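Local structure of metalloregulator ScaR (Streptococcus gordonii, 3HRS) at residues D6-L11 with I26-V32; S69-R73 with P129-L135; Y72-R76 with E101-D106. The protein acts as a manganese-responsive repressor of transcription in the DtxR/MntR family, forming a homodimer that probably binds DNA. All coordinates share one frame; numbering follows the deposited sequence.

In the fold
Two of the three contacts share one long helix, 62-84, and the third lies in the N-terminal DNA-binding region beside it. Interaction 1 comes first along the chain and packs helix 4-13 on helix 23-30. Interactions 2 and 3 both start from helix 62-84 and share Tyr72 and Arg73, with centres about 11 Å apart. One holds the loop leading to strand 150-157, the other the connection between helices 90-101 and 106-115. The centre of interaction 1 lies about 20 Å from that of interaction 2 and 18 Å from that of interaction 3, yet Lys9 packs on Tyr72 and Leu8 on Leu67 and Val68. Helix 4-13 thus packs on helix 62-84, so the two regions touch.

Interaction 1 of 3, residues D6-L11 with I26-V32; sequences DYLKCL and IAQLMQV
The thioether of Met30 lies over the ring of Tyr7, a Met-aromatic contact made from one side of the ring. Its CE sits above the middle of the face, 3.9 Å from the Tyr7 centroid, while SD stands farther from that centre. Bends at chi2 and chi3 (-65° and -53°) fold the methionine back so that its methyl group rests over the ring. Ile26 approaches differently: its CG2 meets the ring edge near the plane, 3.9 Å from Tyr7 CE2, and the two side chains cross at about a right angle. From the far end comes Val32, whose CG2 abuts Tyr7 OH. The helices that carry these groups, 4-13 and 23-30, cross steeply, at 114° between their short segments. Helix 23-30 is followed closely by helix 34-46, consistent with the helix-turn-helix of this family, and Tyr7 also packs on Met40 and Leu44 of that next helix. Farther along the interface, Cys10 presents SG to Leu29 CD2 at 3.5 Å and CB to Met30 SD at 3.6 Å. Leu11 CD2 touches Ile26 CD1 at 3.4 Å. Just past Met30, Gln31 takes a positive phi in a Schellman motif, with Val32 N bonded to Ala27 O.

Interaction 2 of 3, residues S69-R73 with P129-L135; sequences SDLYR and PAKGELL
Arg73 lies against the start of the loop, at Pro129 to Lys131, and touches it from CG to the guanidinium. From CB, which points toward the loop, the chain passes CG, 4.1 Å from Pro129 CG. At CD it comes alongside the backbone of Lys131, and a turn at chi3 (80°) swings the guanidinium under that peptide, so that Lys131 N stands over one face, toward the rim. NH1 then reaches Pro129 O near the guanidinium plane in a hydrogen bond of 2.9 Å, although the placing of that oxygen in the model is less certain. The other terminal nitrogen, NH2, forms salt bridges with Glu110 and Asp113, so the arginine ties the loop and helix 106-115 to helix 62-84. The loop itself turns through a type II beta turn from Ala130 to Glu133, with Gly132 at its third position, on the way to strand 150-157 of the SH3-like FeoA domain. Glu133 OE2 accepts a hydrogen bond from Ala130 N, met from above the carboxylate plane, across the same turn. One helical turn before Arg73, Ser69 OG donates to Glu133 O at 2.7 Å, nearly along the C=O axis (165°). It also receives a hydrogen bond from a water that donates to Asp70 OD2 and accepts from Gly132 N, so two partners grip the hydroxyl. Beside it, Leu135 CD2 lies over one face of the Tyr72 ring in a CH-pi contact, 3.5 Å from the centroid and displaced toward the rim.

Interaction 3 of 3, residues Y72-R76 with E101-D106; sequences YRKHR and EHTVSD. With SO4 (sulfate ion), chain C.
His75 and Glu101 form the close part of this contact, where ND1 donates to OE1 at the edge of the imidazole. The modelled separation of 2.4 Å between His75 ND1 and Glu101 OE1 is too short to be trusted, but the bond is fairly straight (164°), and the ring and carboxylate planes stand 69° apart. Through NE2 the ring is hydrogen-bonded to Asp159. His75 thus lies between two carboxylates, one of them belonging to a residue seen to bind zinc, in a chain with no metal bound. Beside it, the aliphatic part of Lys74 lies along the Glu101 backbone, its CD 4.3 Å from Val104 CG2. This joins helix 62-84 to the turn before helix 106-115, within the metal-binding and dimerisation region; Ser105 there is that helix's N-cap and bonds to Glu96 of the second subunit. The looser side lies at the lysine tip: NZ stays 4.2 Å from Asp106 OD1, beyond a salt bridge, and has a weak, long ion pair with Glu5. Arg76, whose NH1 pairs with Glu137, donates from NH2 to O4 of a sulfate at 3.2 Å; this ion, probably from the crystallisation liquor, is also held by His158 and Asp159 N. Tyr72 CD1 sits over the centre of the Arg76 guanidinium.

Interaction 1 of 3, residues D6-L11 with I26-V32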
loop_
_atom_site.group_PDB
_atom_site.type_symbol
_atom_site.label_atom_id
_atom_site.label_comp_id
_atom_site.label_asym_id
_atom_site.label_seq_id
_atom_site.Cartn_x
_atom_site.Cartn_y
_atom_site.Cartn_z
ATOM N N ASP A 6 12.839 -7.785 10.668
ATOM C CA ASP A 6 12.573 -7.165 11.967
ATOM C C ASP A 6 13.698 -7.462 12.925
ATOM O O ASP A 6 13.943 -6.724 13.865
ATOM C CB ASP A 6 11.276 -7.683 12.572
ATOM C CG ASP A 6 10.077 -7.341 11.744
ATOM O OD1 ASP A 6 9.137 -8.160 11.727
ATOM O OD2 ASP A 6 10.077 -6.262 11.111
ATOM N N TYR A 7 14.377 -8.569 12.695
ATOM C CA TYR A 7 15.511 -8.904 13.525
ATOM C C TYR A 7 16.701 -8.019 13.163
ATOM O O TYR A 7 17.351 -7.462 14.041
ATOM C CB TYR A 7 15.861 -10.380 13.356
ATOM C CG TYR A 7 15.096 -11.313 14.262
ATOM C CD1 TYR A 7 13.906 -11.887 13.854
ATOM C CD2 TYR A 7 15.582 -11.638 15.516
ATOM C CE1 TYR A 7 13.212 -12.752 14.684
ATOM C CE2 TYR A 7 14.901 -12.496 16.348
ATOM C CZ TYR A 7 13.715 -13.051 15.932
ATOM O OH TYR A 7 13.039 -13.911 16.769
ATOM N N LEU A 8 16.981 -7.895 11.868
ATOM C CA LEU A 8 18.129 -7.124 11.399
ATOM C C LEU A 8 17.997 -5.690 11.835
ATOM O O LEU A 8 18.998 -5.070 12.192
ATOM C CB LEU A 8 18.275 -7.155 9.875
ATOM C CG LEU A 8 19.346 -8.064 9.268
ATOM C CD1 LEU A 8 19.720 -7.509 7.914
ATOM C CD2 LEU A 8 20.588 -8.174 10.153
ATOM N N LYS A 9 16.776 -5.150 11.793
ATOM C CA LYS A 9 16.576 -3.781 12.255
ATOM C C LYS A 9 17.036 -3.738 13.709
ATOM O O LYS A 9 17.944 -2.982 14.062
ATOM C CB LYS A 9 15.118 -3.357 12.141
ATOM C CG LYS A 9 14.915 -1.873 11.882
ATOM C CD LYS A 9 14.789 -1.062 13.167
ATOM C CE LYS A 9 13.341 -0.985 13.641
ATOM N NZ LYS A 9 12.494 0.023 12.918
ATOM N N CYS A 10 16.418 -4.579 14.537
ATOM C CA CYS A 10 16.773 -4.692 15.944
ATOM C C CYS A 10 18.296 -4.760 16.151
ATOM O O CYS A 10 18.912 -3.830 16.658
ATOM C CB CYS A 10 16.077 -5.910 16.555
ATOM S SG CYS A 10 16.721 -6.421 18.166
ATOM N N LEU A 11 18.896 -5.862 15.742
ATOM C CA LEU A 11 20.333 -6.034 15.830
ATOM C C LEU A 11 21.088 -4.807 15.372
ATOM O O LEU A 11 22.156 -4.492 15.892
ATOM C CB LEU A 11 20.748 -7.211 14.954
ATOM C CG LEU A 11 20.226 -8.500 15.551
ATOM C CD1 LEU A 11 20.109 -9.545 14.476
ATOM C CD2 LEU A 11 21.184 -8.916 16.637
ATOM N N ILE A 26 18.408 -9.888 22.535
ATOM C CA ILE A 26 17.625 -10.098 21.332
ATOM C C ILE A 26 16.264 -10.678 21.690
ATOM O O ILE A 26 15.248 -10.277 21.138
ATOM C CB ILE A 26 18.346 -11.022 20.337
ATOM C CG1 ILE A 26 19.554 -10.304 19.730
ATOM C CG2 ILE A 26 17.389 -11.470 19.236
ATOM C CD1 ILE A 26 20.518 -11.212 19.012
ATOM N N ALA A 27 16.244 -11.620 22.620
ATOM C CA ALA A 27 14.986 -12.211 23.040
ATOM C C ALA A 27 14.129 -11.150 23.716
ATOM O O ALA A 27 12.909 -11.131 23.563
ATOM C CB ALA A 27 15.231 -13.364 23.980
ATOM N N GLN A 28 14.789 -10.258 24.448
ATOM C CA GLN A 28 14.111 -9.186 25.158
ATOM C C GLN A 28 13.482 -8.180 24.202
ATOM O O GLN A 28 12.287 -7.889 24.289
ATOM C CB GLN A 28 15.087 -8.454 26.069
ATOM C CG GLN A 28 15.208 -9.041 27.459
ATOM C CD GLN A 28 16.128 -8.225 28.342
ATOM O OE1 GLN A 28 16.863 -7.356 27.862
ATOM N NE2 GLN A 28 16.091 -8.498 29.642
ATOM N N LEU A 29 14.294 -7.642 23.300
ATOM C CA LEU A 29 13.835 -6.599 22.395
ATOM C C LEU A 29 12.744 -7.113 21.467
ATOM O O LEU A 29 11.818 -6.378 21.124
ATOM C CB LEU A 29 14.995 -6.042 21.564
ATOM C CG LEU A 29 15.865 -4.908 22.118
ATOM C CD1 LEU A 29 16.622 -5.341 23.367
ATOM C CD2 LEU A 29 16.829 -4.413 21.038
ATOM N N MET A 30 12.858 -8.375 21.067
ATOM C CA MET A 30 11.960 -8.951 20.073
ATOM C C MET A 30 10.730 -9.588 20.710
ATOM O O MET A 30 9.744 -9.878 20.026
ATOM C CB MET A 30 12.707 -10.001 19.251
ATOM C CG MET A 30 13.944 -9.477 18.543
ATOM S SD MET A 30 13.494 -8.256 17.311
ATOM C CE MET A 30 12.276 -9.185 16.389
ATOM N N GLN A 31 10.798 -9.799 22.022
ATOM C CA GLN A 31 9.758 -10.516 22.760
ATOM C C GLN A 31 9.507 -11.883 22.130
ATOM O O GLN A 31 8.395 -12.173 21.683
ATOM C CB GLN A 31 8.460 -9.710 22.808
ATOM C CG GLN A 31 7.629 -9.946 24.062
ATOM C CD GLN A 31 8.050 -9.055 25.225
ATOM O OE1 GLN A 31 8.888 -8.164 25.071
ATOM N NE2 GLN A 31 7.462 -9.289 26.396
ATOM N N VAL A 32 10.546 -12.713 22.086
ATOM C CA VAL A 32 10.417 -14.060 21.532
ATOM C C VAL A 32 11.064 -15.160 22.379
ATOM O O VAL A 32 11.790 -14.896 23.341
ATOM C CB VAL A 32 10.949 -14.164 20.071
ATOM C CG1 VAL A 32 9.958 -13.558 19.086
ATOM C CG2 VAL A 32 12.310 -13.513 19.944
#

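Interaction 2 of 3, residues S69-R73 with P129-L135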
loop_
_atom_site.group_PDB
_atom_site.type_symbol
_atom_site.label_atom_id
_atom_site.label_comp_id
_atom_site.label_asym_id
_atom_site.label_seq_id
_atom_site.Cartn_x
_atom_site.Cartn_y
_atom_site.Cartn_z
ATOM N N SER A 69 19.338 -0.956 5.080
ATOM C CA SER A 69 19.081 0.254 4.314
ATOM C C SER A 69 17.725 0.193 3.602
ATOM O O SER A 69 16.885 1.075 3.783
ATOM C CB SER A 69 20.232 0.480 3.330
ATOM O OG SER A 69 19.986 1.544 2.443
ATOM N N ASP A 70 17.486 -0.850 2.817
ATOM C CA ASP A 70 16.145 -1.027 2.240
ATOM C C ASP A 70 14.998 -0.913 3.231
ATOM O O ASP A 70 13.997 -0.265 2.938
ATOM C CB ASP A 70 16.016 -2.363 1.524
ATOM C CG ASP A 70 16.414 -2.273 0.079
ATOM O OD1 ASP A 70 15.858 -3.050 -0.723
ATOM O OD2 ASP A 70 17.271 -1.433 -0.268
ATOM N N LEU A 71 15.118 -1.600 4.364
ATOM C CA LEU A 71 14.118 -1.546 5.419
ATOM C C LEU A 71 13.819 -0.098 5.821
ATOM O O LEU A 71 12.669 0.302 6.023
ATOM C CB LEU A 71 14.647 -2.268 6.646
ATOM C CG LEU A 71 14.414 -3.755 6.555
ATOM C CD1 LEU A 71 14.931 -4.403 7.824
ATOM C CD2 LEU A 71 12.917 -4.026 6.323
ATOM N N TYR A 72 14.880 0.679 5.954
ATOM C CA TYR A 72 14.728 2.023 6.411
ATOM C C TYR A 72 14.146 2.883 5.287
ATOM O O TYR A 72 13.276 3.744 5.554
ATOM C CB TYR A 72 16.051 2.540 6.957
ATOM C CG TYR A 72 16.249 2.253 8.435
ATOM C CD1 TYR A 72 15.719 3.091 9.397
ATOM C CD2 TYR A 72 16.986 1.174 8.862
ATOM C CE1 TYR A 72 15.906 2.848 10.741
ATOM C CE2 TYR A 72 17.177 0.922 10.210
ATOM C CZ TYR A 72 16.636 1.761 11.147
ATOM O OH TYR A 72 16.822 1.512 12.496
ATOM N N ARG A 73 14.578 2.640 4.040
ATOM C CA ARG A 73 13.950 3.309 2.885
ATOM C C ARG A 73 12.454 3.084 2.887
ATOM O O ARG A 73 11.668 4.049 2.898
ATOM C CB ARG A 73 14.515 2.863 1.548
ATOM C CG ARG A 73 15.506 3.831 0.972
ATOM C CD ARG A 73 16.140 3.281 -0.301
ATOM N NE ARG A 73 15.301 3.441 -1.485
ATOM C CZ ARG A 73 15.115 4.594 -2.125
ATOM N NH1 ARG A 73 15.669 5.725 -1.691
ATOM N NH2 ARG A 73 14.349 4.627 -3.200
ATOM N N PRO A 129 18.191 6.959 2.932
ATOM C CA PRO A 129 19.243 6.570 1.991
ATOM C C PRO A 129 18.714 6.249 0.587
ATOM O O PRO A 129 17.613 5.741 0.447
ATOM C CB PRO A 129 19.806 5.302 2.642
ATOM C CG PRO A 129 18.670 4.772 3.432
ATOM C CD PRO A 129 18.069 5.998 4.031
ATOM N N ALA A 130 19.513 6.524 -0.434
ATOM C CA ALA A 130 19.171 6.181 -1.808
ATOM C C ALA A 130 19.086 4.674 -2.004
ATOM O O ALA A 130 19.735 3.925 -1.265
ATOM C CB ALA A 130 20.223 6.762 -2.744
ATOM N N LYS A 131 18.333 4.207 -3.003
ATOM C CA LYS A 131 18.427 2.766 -3.325
ATOM C C LYS A 131 19.899 2.324 -3.341
ATOM O O LYS A 131 20.721 2.941 -4.030
ATOM C CB LYS A 131 17.799 2.427 -4.673
ATOM C CG LYS A 131 17.514 0.935 -4.861
ATOM C CD LYS A 131 17.009 0.606 -6.285
ATOM C CE LYS A 131 17.580 -0.734 -6.811
ATOM N NZ LYS A 131 19.064 -0.967 -6.494
ATOM N N GLY A 132 20.238 1.286 -2.579
ATOM C CA GLY A 132 21.591 0.751 -2.602
ATOM C C GLY A 132 22.699 1.458 -1.807
ATOM O O GLY A 132 23.718 0.867 -1.507
ATOM N N GLU A 133 22.530 2.726 -1.480
ATOM C CA GLU A 133 23.498 3.404 -0.637
ATOM C C GLU A 133 23.236 3.013 0.831
ATOM O O GLU A 133 22.208 2.417 1.159
ATOM C CB GLU A 133 23.452 4.923 -0.880
ATOM C CG GLU A 133 23.813 5.825 0.315
ATOM C CD GLU A 133 23.148 7.210 0.239
ATOM O OE1 GLU A 133 23.615 8.138 0.940
ATOM O OE2 GLU A 133 22.154 7.366 -0.511
ATOM N N LEU A 134 24.175 3.322 1.715
ATOM C CA LEU A 134 24.094 2.796 3.066
ATOM C C LEU A 134 23.560 3.806 4.057
ATOM O O LEU A 134 23.988 4.961 4.083
ATOM C CB LEU A 134 25.457 2.280 3.519
ATOM C CG LEU A 134 25.773 0.862 3.031
ATOM C CD1 LEU A 134 25.660 0.779 1.514
ATOM C CD2 LEU A 134 27.149 0.386 3.510
ATOM N N LEU A 135 22.628 3.359 4.886
ATOM C CA LEU A 135 22.132 4.214 5.948
ATOM C C LEU A 135 23.281 4.902 6.684
ATOM O O LEU A 135 24.137 4.239 7.294
ATOM C CB LEU A 135 21.252 3.431 6.927
ATOM C CG LEU A 135 20.601 4.324 7.995
ATOM C CD1 LEU A 135 20.371 5.685 7.384
ATOM C CD2 LEU A 135 19.300 3.712 8.561
HETATM O O HOH W 1 18.733 0.620 0.046
#

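Interaction 3 of 3, residues Y72-R76 with E101-D106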
loop_
_atom_site.group_PDB
_atom_site.type_symbol
_atom_site.label_atom_id
_atom_site.label_comp_id
_atom_site.label_asym_id
_atom_site.label_seq_id
_atom_site.Cartn_x
_atom_site.Cartn_y
_atom_site.Cartn_z
ATOM N N TYR A 72 14.880 0.679 5.954
ATOM C CA TYR A 72 14.728 2.023 6.411
ATOM C C TYR A 72 14.146 2.883 5.287
ATOM O O TYR A 72 13.276 3.744 5.554
ATOM C CB TYR A 72 16.051 2.540 6.957
ATOM C CG TYR A 72 16.249 2.253 8.435
ATOM C CD1 TYR A 72 15.719 3.091 9.397
ATOM C CD2 TYR A 72 16.986 1.174 8.862
ATOM C CE1 TYR A 72 15.906 2.848 10.741
ATOM C CE2 TYR A 72 17.177 0.922 10.210
ATOM C CZ TYR A 72 16.636 1.761 11.147
ATOM O OH TYR A 72 16.822 1.512 12.496
ATOM N N ARG A 73 14.578 2.640 4.040
ATOM C CA ARG A 73 13.950 3.309 2.885
ATOM C C ARG A 73 12.454 3.084 2.887
ATOM O O ARG A 73 11.668 4.049 2.898
ATOM C CB ARG A 73 14.515 2.863 1.548
ATOM C CG ARG A 73 15.506 3.831 0.972
ATOM C CD ARG A 73 16.140 3.281 -0.301
ATOM N NE ARG A 73 15.301 3.441 -1.485
ATOM C CZ ARG A 73 15.115 4.594 -2.125
ATOM N NH1 ARG A 73 15.669 5.725 -1.691
ATOM N NH2 ARG A 73 14.349 4.627 -3.200
ATOM N N LYS A 74 12.069 1.810 2.903
ATOM C CA LYS A 74 10.667 1.421 2.808
ATOM C C LYS A 74 9.871 2.123 3.895
ATOM O O LYS A 74 8.911 2.864 3.617
ATOM C CB LYS A 74 10.538 -0.091 2.935
ATOM C CG LYS A 74 9.288 -0.663 2.315
ATOM C CD LYS A 74 8.902 -1.999 2.941
ATOM C CE LYS A 74 9.505 -3.192 2.186
ATOM N NZ LYS A 74 10.731 -3.734 2.793
ATOM N N HIS A 75 10.322 1.929 5.130
ATOM C CA HIS A 75 9.683 2.472 6.317
ATOM C C HIS A 75 9.606 4.007 6.378
ATOM O O HIS A 75 8.559 4.566 6.710
ATOM C CB HIS A 75 10.445 1.992 7.516
ATOM C CG HIS A 75 9.994 2.610 8.791
ATOM N ND1 HIS A 75 8.828 2.236 9.418
ATOM C CD2 HIS A 75 10.556 3.569 9.566
ATOM C CE1 HIS A 75 8.698 2.927 10.533
ATOM N NE2 HIS A 75 9.730 3.744 10.646
ATOM N N ARG A 76 10.715 4.684 6.073
ATOM C CA ARG A 76 10.688 6.137 6.053
ATOM C C ARG A 76 9.968 6.735 4.827
ATOM O O ARG A 76 9.329 7.763 4.940
ATOM C CB ARG A 76 12.083 6.745 6.262
ATOM C CG ARG A 76 12.573 6.521 7.676
ATOM C CD ARG A 76 14.097 6.587 7.860
ATOM N NE ARG A 76 14.420 6.259 9.249
ATOM C CZ ARG A 76 15.625 6.373 9.803
ATOM N NH1 ARG A 76 16.660 6.823 9.099
ATOM N NH2 ARG A 76 15.791 6.039 11.076
ATOM N N GLU A 101 4.304 -1.755 5.221
ATOM C CA GLU A 101 5.717 -2.126 5.157
ATOM C C GLU A 101 5.912 -3.611 4.847
ATOM O O GLU A 101 6.833 -3.989 4.127
ATOM C CB GLU A 101 6.429 -1.797 6.467
ATOM C CG GLU A 101 6.839 -0.364 6.604
ATOM C CD GLU A 101 7.483 -0.064 7.956
ATOM O OE1 GLU A 101 7.013 0.869 8.655
ATOM O OE2 GLU A 101 8.450 -0.768 8.320
ATOM N N HIS A 102 5.049 -4.453 5.400
ATOM C CA HIS A 102 5.196 -5.898 5.248
ATOM C C HIS A 102 4.572 -6.425 3.951
ATOM O O HIS A 102 4.513 -7.633 3.718
ATOM C CB HIS A 102 4.615 -6.611 6.473
ATOM C CG HIS A 102 5.505 -6.542 7.676
ATOM N ND1 HIS A 102 5.720 -7.619 8.509
ATOM C CD2 HIS A 102 6.262 -5.532 8.166
ATOM C CE1 HIS A 102 6.556 -7.271 9.470
ATOM N NE2 HIS A 102 6.902 -6.009 9.284
ATOM N N THR A 103 4.160 -5.502 3.094
ATOM C CA THR A 103 3.296 -5.827 1.987
ATOM C C THR A 103 3.746 -5.206 0.677
ATOM O O THR A 103 3.871 -5.899 -0.327
ATOM C CB THR A 103 1.872 -5.379 2.304
ATOM O OG1 THR A 103 1.308 -6.289 3.253
ATOM C CG2 THR A 103 1.002 -5.332 1.033
ATOM N N VAL A 104 3.974 -3.899 0.662
ATOM C CA VAL A 104 4.349 -3.265 -0.590
ATOM C C VAL A 104 5.680 -3.805 -1.063
ATOM O O VAL A 104 6.555 -4.161 -0.252
ATOM C CB VAL A 104 4.424 -1.738 -0.496
ATOM C CG1 VAL A 104 3.061 -1.169 -0.192
ATOM C CG2 VAL A 104 5.442 -1.328 0.545
ATOM N N SER A 105 5.801 -3.866 -2.388
ATOM C CA SER A 105 6.992 -4.338 -3.073
ATOM C C SER A 105 8.080 -3.279 -3.143
ATOM O O SER A 105 7.812 -2.083 -3.012
ATOM C CB SER A 105 6.624 -4.713 -4.498
ATOM O OG SER A 105 6.486 -3.561 -5.311
ATOM N N ASP A 106 9.311 -3.711 -3.380
ATOM C CA ASP A 106 10.381 -2.752 -3.620
ATOM C C ASP A 106 10.143 -1.822 -4.824
ATOM O O ASP A 106 10.617 -0.690 -4.845
ATOM C CB ASP A 106 11.722 -3.459 -3.687
ATOM C CG ASP A 106 12.147 -3.993 -2.331
ATOM O OD1 ASP A 106 11.433 -3.698 -1.337
ATOM O OD2 ASP A 106 13.183 -4.696 -2.255
HETATM S S SO4 C . 14.339 5.284 14.361
HETATM O O1 SO4 C . 14.750 6.692 14.451
HETATM O O2 SO4 C . 15.548 4.468 14.326
HETATM O O3 SO4 C . 13.536 4.884 15.526
HETATM O O4 SO4 C . 13.563 5.079 13.126
#